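Local atomic coordinates of serine proteinase inhibitor A (Sagittaria sagittifolia, PDB entry 3E8L), a protein that inhibits endopeptidases, probably binding trypsin and chymotrypsin at the same time through two reactive sites and acting weakly on kallikrein. Residues L81-F87 against F128-A133; Y142-A146 against C156-G160. The protein carries 2 engineered substitutions. One frame throughout, in Å; residues are numbered along the deposited sequence.

Interaction 1: residues L81-F87 against F128-A133; sequences LGSRYKF and FSWFEA. With SO4 (sulfate ion), chain I.
Lys86 lies across the ring of Phe128 at the edge of an antiparallel strand pairing of the beta-trefoil. Its CG is anti to the backbone N (chi1 179°), which sends the extended chain over that ring. CB and CG pass Phe128 CD2, and CB also touches sulfate O4. CD sits over the face, 3.6 Å from Phe128 CD2, in a CH-pi contact, and meets O4 as well. CE lifts the chain off the face toward sulfate O1. NZ, still over the ring and 4.9 Å from the Phe128 centroid, makes a cation-pi contact and donates to O1 at 3.2 Å.

Phe131 N gives a nearly straight bond to Tyr85 O (2.7 Å), and Tyr85 N returns a more bent one to Phe131 O (2.9 Å). On their side of the sheet, Phe131 CB lies over one face of the Phe87 ring. On the other side, the bent chain of Arg84 brings NH1 to the syn side of Glu132 OE1 at 3.1 Å, tilted 31° out of the carboxylate plane, in a salt bridge. Arg84 NE is held by Glu150 O, and Glu132 OE2 pairs with Arg134. A water donates to Ser83 O and accepts from Ala133 N at 3.0 Å.

Interaction 2: residues Y142-A146 against C156-G160; sequences YKLAA and CPEVG
Val159 packs against Leu144 and Ala146 where strand 142-147 of the beta-trefoil meets the start of the hairpin formed by strands 159-164 and 167-172. The backbones are bridged once, at Ala145 and Glu158, and diverge from there. Two hydrogen bonds flank the bridge. Val159 N donates to Leu144 O at 2.8 Å, and Ala146 N donates to Pro157 O at 3.0 Å. Both are close to straight at the hydrogen.

The side chains divide between two sides of strand 142-147. On one, Val159 CB faces Leu144 CB at 4.1 Å. The CG2 branch of Val159 is anti to its own carbonyl carbon, and this turns it to Ala146 CB, 4.0 Å away. Trp101 and Ile103 of strand 101-103 touch Leu144 and Ala146 respectively. On the other, Ala145 CB meets Cys156 CB at 4.1 Å. Cys156 is fixed there by its disulfide to Cys147, the residue next after this segment. Pro157 sets its CD 3.1 Å from Ala146 O.

Lys143 and Glu158 slant across each other at the partly exposed border. The CB of Glu158 points away from strand 142-147, but its extended chain carries the carboxylate back toward Lys143, though its exact place is doubtful. Lys143 NZ stays 4.6 Å from Glu158 OE2, too long for a salt bridge. An alanine here in place of the glutamate would probably leave the Lys143 ammonium without this nearby negative charge. A water completes the join. It accepts from Leu144 N and donates to Val159 O at 2.7 Å.

From the N terminus, the chain passes several strands, including 67-70, before reaching 81-87, and then makes a 40-residue excursion, partly in strands. It returns at 128-133, where interaction 1 closes that loop. It then turns into strand 142-147, the next neighbour in the same four-stranded sheet. A shorter cysteine-bearing loop follows, and interaction 2 closes it at 156-160. The two contacts are therefore in series, neither nested nor crossed. Strand 130-135 links them laterally, with Glu132 O probably hydrogen-bonded to Ala145 N. Leu81 also packs on Tyr142, and Arg84 on Cys156. Together they tie the strands around 84-89 and 130-135, through strand 142-147, to the 159-172 hairpin.

Interaction 1: residues L81-F87 against F128-A133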
loop_
_atom_site.group_PDB
_atom_site.type_symbol
_atom_site.label_atom_id
_atom_site.label_comp_id
_atom_site.label_asym_id
_atom_site.label_seq_id
_atom_site.Cartn_x
_atom_site.Cartn_y
_atom_site.Cartn_z
ATOM N N LEU A 81 4.028 -13.055 -12.219
ATOM C CA LEU A 81 4.567 -12.074 -13.163
ATOM C C LEU A 81 3.517 -11.083 -13.623
ATOM O O LEU A 81 2.407 -11.459 -13.964
ATOM C CB LEU A 81 5.158 -12.784 -14.370
ATOM C CG LEU A 81 6.669 -12.831 -14.601
ATOM C CD1 LEU A 81 7.475 -12.442 -13.416
ATOM C CD2 LEU A 81 7.057 -14.206 -15.100
ATOM N N GLY A 82 3.861 -9.804 -13.572
ATOM C CA GLY A 82 2.950 -8.756 -14.004
ATOM C C GLY A 82 1.970 -8.309 -12.937
ATOM O O GLY A 82 1.292 -7.279 -13.094
ATOM N N SER A 83 1.869 -9.074 -11.854
ATOM C CA SER A 83 0.902 -8.745 -10.810
ATOM C C SER A 83 1.493 -7.721 -9.871
ATOM O O SER A 83 2.676 -7.406 -9.931
ATOM C CB SER A 83 0.487 -9.981 -10.023
ATOM O OG SER A 83 -0.532 -10.666 -10.695
ATOM N N ARG A 84 0.658 -7.212 -8.991
ATOM C CA ARG A 84 1.059 -6.120 -8.117
ATOM C C ARG A 84 1.008 -6.487 -6.643
ATOM O O ARG A 84 0.048 -7.095 -6.167
ATOM C CB ARG A 84 0.240 -4.859 -8.428
ATOM C CG ARG A 84 0.888 -4.057 -9.527
ATOM C CD ARG A 84 0.547 -4.560 -10.936
ATOM N NE ARG A 84 -0.763 -4.039 -11.242
ATOM C CZ ARG A 84 -1.052 -3.231 -12.240
ATOM N NH1 ARG A 84 -0.132 -2.882 -13.124
ATOM N NH2 ARG A 84 -2.293 -2.801 -12.348
ATOM N N TYR A 85 2.065 -6.115 -5.940
ATOM C CA TYR A 85 2.221 -6.462 -4.542
ATOM C C TYR A 85 2.774 -5.334 -3.707
ATOM O O TYR A 85 3.529 -4.483 -4.195
ATOM C CB TYR A 85 3.118 -7.677 -4.416
ATOM C CG TYR A 85 2.600 -8.811 -5.232
ATOM C CD1 TYR A 85 1.493 -9.545 -4.808
ATOM C CD2 TYR A 85 3.191 -9.135 -6.443
ATOM C CE1 TYR A 85 0.998 -10.593 -5.575
ATOM C CE2 TYR A 85 2.704 -10.168 -7.218
ATOM C CZ TYR A 85 1.611 -10.892 -6.786
ATOM O OH TYR A 85 1.148 -11.919 -7.568
ATOM N N LYS A 86 2.375 -5.341 -2.438
ATOM C CA LYS A 86 2.952 -4.486 -1.413
ATOM C C LYS A 86 4.283 -5.113 -0.993
ATOM O O LYS A 86 4.334 -6.313 -0.697
ATOM C CB LYS A 86 1.974 -4.432 -0.245
ATOM C CG LYS A 86 2.381 -3.613 0.976
ATOM C CD LYS A 86 1.089 -3.342 1.778
ATOM C CE LYS A 86 1.324 -3.190 3.267
ATOM N NZ LYS A 86 0.084 -3.510 4.033
ATOM N N PHE A 87 5.352 -4.316 -1.007
ATOM C CA PHE A 87 6.689 -4.742 -0.549
ATOM C C PHE A 87 6.922 -4.180 0.849
ATOM O O PHE A 87 6.716 -2.994 1.067
ATOM C CB PHE A 87 7.769 -4.198 -1.488
ATOM C CG PHE A 87 7.910 -4.953 -2.793
ATOM C CD1 PHE A 87 6.818 -5.598 -3.386
ATOM C CD2 PHE A 87 9.148 -4.986 -3.450
ATOM C CE1 PHE A 87 6.968 -6.279 -4.603
ATOM C CE2 PHE A 87 9.295 -5.651 -4.655
ATOM C CZ PHE A 87 8.217 -6.301 -5.231
ATOM N N PHE A 128 1.356 3.157 0.658
ATOM C CA PHE A 128 2.235 2.193 0.041
ATOM C C PHE A 128 1.935 2.192 -1.431
ATOM O O PHE A 128 0.856 2.587 -1.849
ATOM C CB PHE A 128 2.078 0.792 0.633
ATOM C CG PHE A 128 0.720 0.218 0.470
ATOM C CD1 PHE A 128 -0.307 0.543 1.355
ATOM C CD2 PHE A 128 0.450 -0.677 -0.551
ATOM C CE1 PHE A 128 -1.587 0.006 1.200
ATOM C CE2 PHE A 128 -0.835 -1.222 -0.688
ATOM C CZ PHE A 128 -1.841 -0.873 0.178
ATOM N N SER A 129 2.912 1.768 -2.211
ATOM C CA SER A 129 2.685 1.589 -3.619
ATOM C C SER A 129 2.667 0.100 -3.936
ATOM O O SER A 129 2.861 -0.748 -3.059
ATOM C CB SER A 129 3.732 2.365 -4.406
ATOM O OG SER A 129 3.660 3.732 -4.022
ATOM N N TRP A 130 2.390 -0.203 -5.190
ATOM C CA TRP A 130 2.174 -1.556 -5.625
ATOM C C TRP A 130 3.277 -1.869 -6.612
ATOM O O TRP A 130 3.413 -1.197 -7.632
ATOM C CB TRP A 130 0.809 -1.652 -6.300
ATOM C CG TRP A 130 -0.381 -1.521 -5.365
ATOM C CD1 TRP A 130 -1.185 -0.418 -5.183
ATOM C CD2 TRP A 130 -0.901 -2.542 -4.492
ATOM N NE1 TRP A 130 -2.181 -0.699 -4.258
ATOM C CE2 TRP A 130 -2.024 -1.988 -3.817
ATOM C CE3 TRP A 130 -0.526 -3.869 -4.217
ATOM C CZ2 TRP A 130 -2.771 -2.716 -2.892
ATOM C CZ3 TRP A 130 -1.277 -4.593 -3.303
ATOM C CH2 TRP A 130 -2.386 -4.017 -2.646
ATOM N N PHE A 131 4.081 -2.880 -6.309
ATOM C CA PHE A 131 5.207 -3.206 -7.157
ATOM C C PHE A 131 5.023 -4.507 -7.919
ATOM O O PHE A 131 4.398 -5.460 -7.442
ATOM C CB PHE A 131 6.501 -3.158 -6.357
ATOM C CG PHE A 131 6.755 -1.812 -5.759
ATOM C CD1 PHE A 131 7.653 -0.930 -6.356
ATOM C CD2 PHE A 131 6.074 -1.405 -4.617
ATOM C CE1 PHE A 131 7.886 0.339 -5.809
ATOM C CE2 PHE A 131 6.302 -0.147 -4.070
ATOM C CZ PHE A 131 7.204 0.721 -4.676
ATOM N N GLU A 132 5.591 -4.514 -9.116
ATOM C CA GLU A 132 5.334 -5.504 -10.127
ATOM C C GLU A 132 6.691 -6.072 -10.491
ATOM O O GLU A 132 7.635 -5.307 -10.699
ATOM C CB GLU A 132 4.723 -4.772 -11.327
ATOM C CG GLU A 132 4.266 -5.625 -12.497
ATOM C CD GLU A 132 3.571 -4.807 -13.574
ATOM O OE1 GLU A 132 2.807 -3.886 -13.233
ATOM O OE2 GLU A 132 3.773 -5.084 -14.771
ATOM N N ALA A 133 6.814 -7.397 -10.527
ATOM C CA ALA A 133 8.014 -8.016 -11.090
ATOM C C ALA A 133 7.725 -8.263 -12.557
ATOM O O ALA A 133 6.702 -8.873 -12.911
ATOM C CB ALA A 133 8.344 -9.319 -10.393
HETATM S S SO4 I . -2.619 -5.070 1.540
HETATM O O1 SO4 I . -2.632 -3.877 2.390
HETATM O O2 SO4 I . -2.301 -6.253 2.337
HETATM O O3 SO4 I . -3.913 -5.226 0.872
HETATM O O4 SO4 I . -1.584 -4.937 0.521
HETATM O O HOH W 1 4.785 -9.425 -9.567
#

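Interaction 2: residues Y142-A146 against C156-G160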
loop_
_atom_site.group_PDB
_atom_site.type_symbol
_atom_site.label_atom_id
_atom_site.label_comp_id
_atom_site.label_asym_id
_atom_site.label_seq_id
_atom_site.Cartn_x
_atom_site.Cartn_y
_atom_site.Cartn_z
ATOM N N TYR A 142 14.698 -9.997 -12.791
ATOM C CA TYR A 142 13.518 -9.185 -13.050
ATOM C C TYR A 142 13.754 -7.694 -13.019
ATOM O O TYR A 142 14.707 -7.218 -12.422
ATOM C CB TYR A 142 12.395 -9.547 -12.065
ATOM C CG TYR A 142 12.094 -11.029 -12.035
ATOM C CD1 TYR A 142 11.220 -11.606 -12.963
ATOM C CD2 TYR A 142 12.704 -11.861 -11.086
ATOM C CE1 TYR A 142 10.949 -12.966 -12.945
ATOM C CE2 TYR A 142 12.451 -13.222 -11.063
ATOM C CZ TYR A 142 11.566 -13.778 -11.998
ATOM O OH TYR A 142 11.308 -15.140 -11.968
ATOM N N LYS A 143 12.856 -6.970 -13.676
ATOM C CA LYS A 143 12.772 -5.530 -13.562
ATOM C C LYS A 143 11.596 -5.230 -12.646
ATOM O O LYS A 143 10.549 -5.876 -12.766
ATOM C CB LYS A 143 12.559 -4.902 -14.952
ATOM C CG LYS A 143 13.873 -4.541 -15.664
ATOM C CD LYS A 143 13.692 -4.164 -17.130
ATOM C CE LYS A 143 14.061 -5.303 -18.057
ATOM N NZ LYS A 143 14.797 -4.839 -19.291
ATOM N N LEU A 144 11.761 -4.279 -11.726
ATOM C CA LEU A 144 10.635 -3.842 -10.916
ATOM C C LEU A 144 9.888 -2.690 -11.592
ATOM O O LEU A 144 10.484 -1.882 -12.304
ATOM C CB LEU A 144 11.080 -3.432 -9.510
ATOM C CG LEU A 144 11.886 -4.466 -8.722
ATOM C CD1 LEU A 144 12.430 -3.862 -7.410
ATOM C CD2 LEU A 144 11.092 -5.771 -8.486
ATOM N N ALA A 145 8.581 -2.621 -11.352
ATOM C CA ALA A 145 7.752 -1.500 -11.792
ATOM C C ALA A 145 6.876 -1.035 -10.636
ATOM O O ALA A 145 6.526 -1.810 -9.749
ATOM C CB ALA A 145 6.914 -1.889 -12.985
ATOM N N ALA A 146 6.555 0.246 -10.632
ATOM C CA ALA A 146 5.893 0.869 -9.491
ATOM C C ALA A 146 4.521 1.348 -9.926
ATOM O O ALA A 146 4.422 2.106 -10.879
ATOM C CB ALA A 146 6.729 2.029 -8.959
ATOM N N CYS A 156 2.627 0.477 -15.644
ATOM C CA CYS A 156 3.389 1.198 -14.635
ATOM C C CYS A 156 4.793 1.590 -15.110
ATOM O O CYS A 156 5.378 0.895 -15.960
ATOM C CB CYS A 156 3.464 0.349 -13.358
ATOM S SG CYS A 156 1.839 -0.122 -12.848
ATOM N N PRO A 157 5.329 2.708 -14.570
ATOM C CA PRO A 157 6.711 3.088 -14.875
ATOM C C PRO A 157 7.662 2.099 -14.237
ATOM O O PRO A 157 7.445 1.659 -13.106
ATOM C CB PRO A 157 6.884 4.456 -14.202
ATOM C CG PRO A 157 5.627 4.737 -13.488
ATOM C CD PRO A 157 4.698 3.602 -13.581
ATOM N N GLU A 158 8.709 1.761 -14.972
ATOM C CA GLU A 158 9.814 0.972 -14.453
ATOM C C GLU A 158 10.575 1.669 -13.314
ATOM O O GLU A 158 10.630 2.904 -13.253
ATOM C CB GLU A 158 10.772 0.730 -15.604
ATOM C CG GLU A 158 11.828 -0.304 -15.325
ATOM C CD GLU A 158 12.363 -0.897 -16.613
ATOM O OE1 GLU A 158 11.591 -0.920 -17.608
ATOM O OE2 GLU A 158 13.548 -1.321 -16.621
ATOM N N VAL A 159 11.156 0.863 -12.423
ATOM C CA VAL A 159 12.080 1.323 -11.390
ATOM C C VAL A 159 13.519 1.121 -11.851
ATOM O O VAL A 159 13.883 0.048 -12.348
ATOM C CB VAL A 159 11.849 0.559 -10.101
ATOM C CG1 VAL A 159 13.037 0.690 -9.169
ATOM C CG2 VAL A 159 10.563 1.038 -9.421
ATOM N N GLY A 160 14.337 2.162 -11.704
ATOM C CA GLY A 160 15.769 2.090 -12.009
ATOM C C GLY A 160 16.645 2.684 -10.913
ATOM O O GLY A 160 16.154 3.082 -9.858
HETATM O O HOH W 2 13.925 -2.559 -11.752
#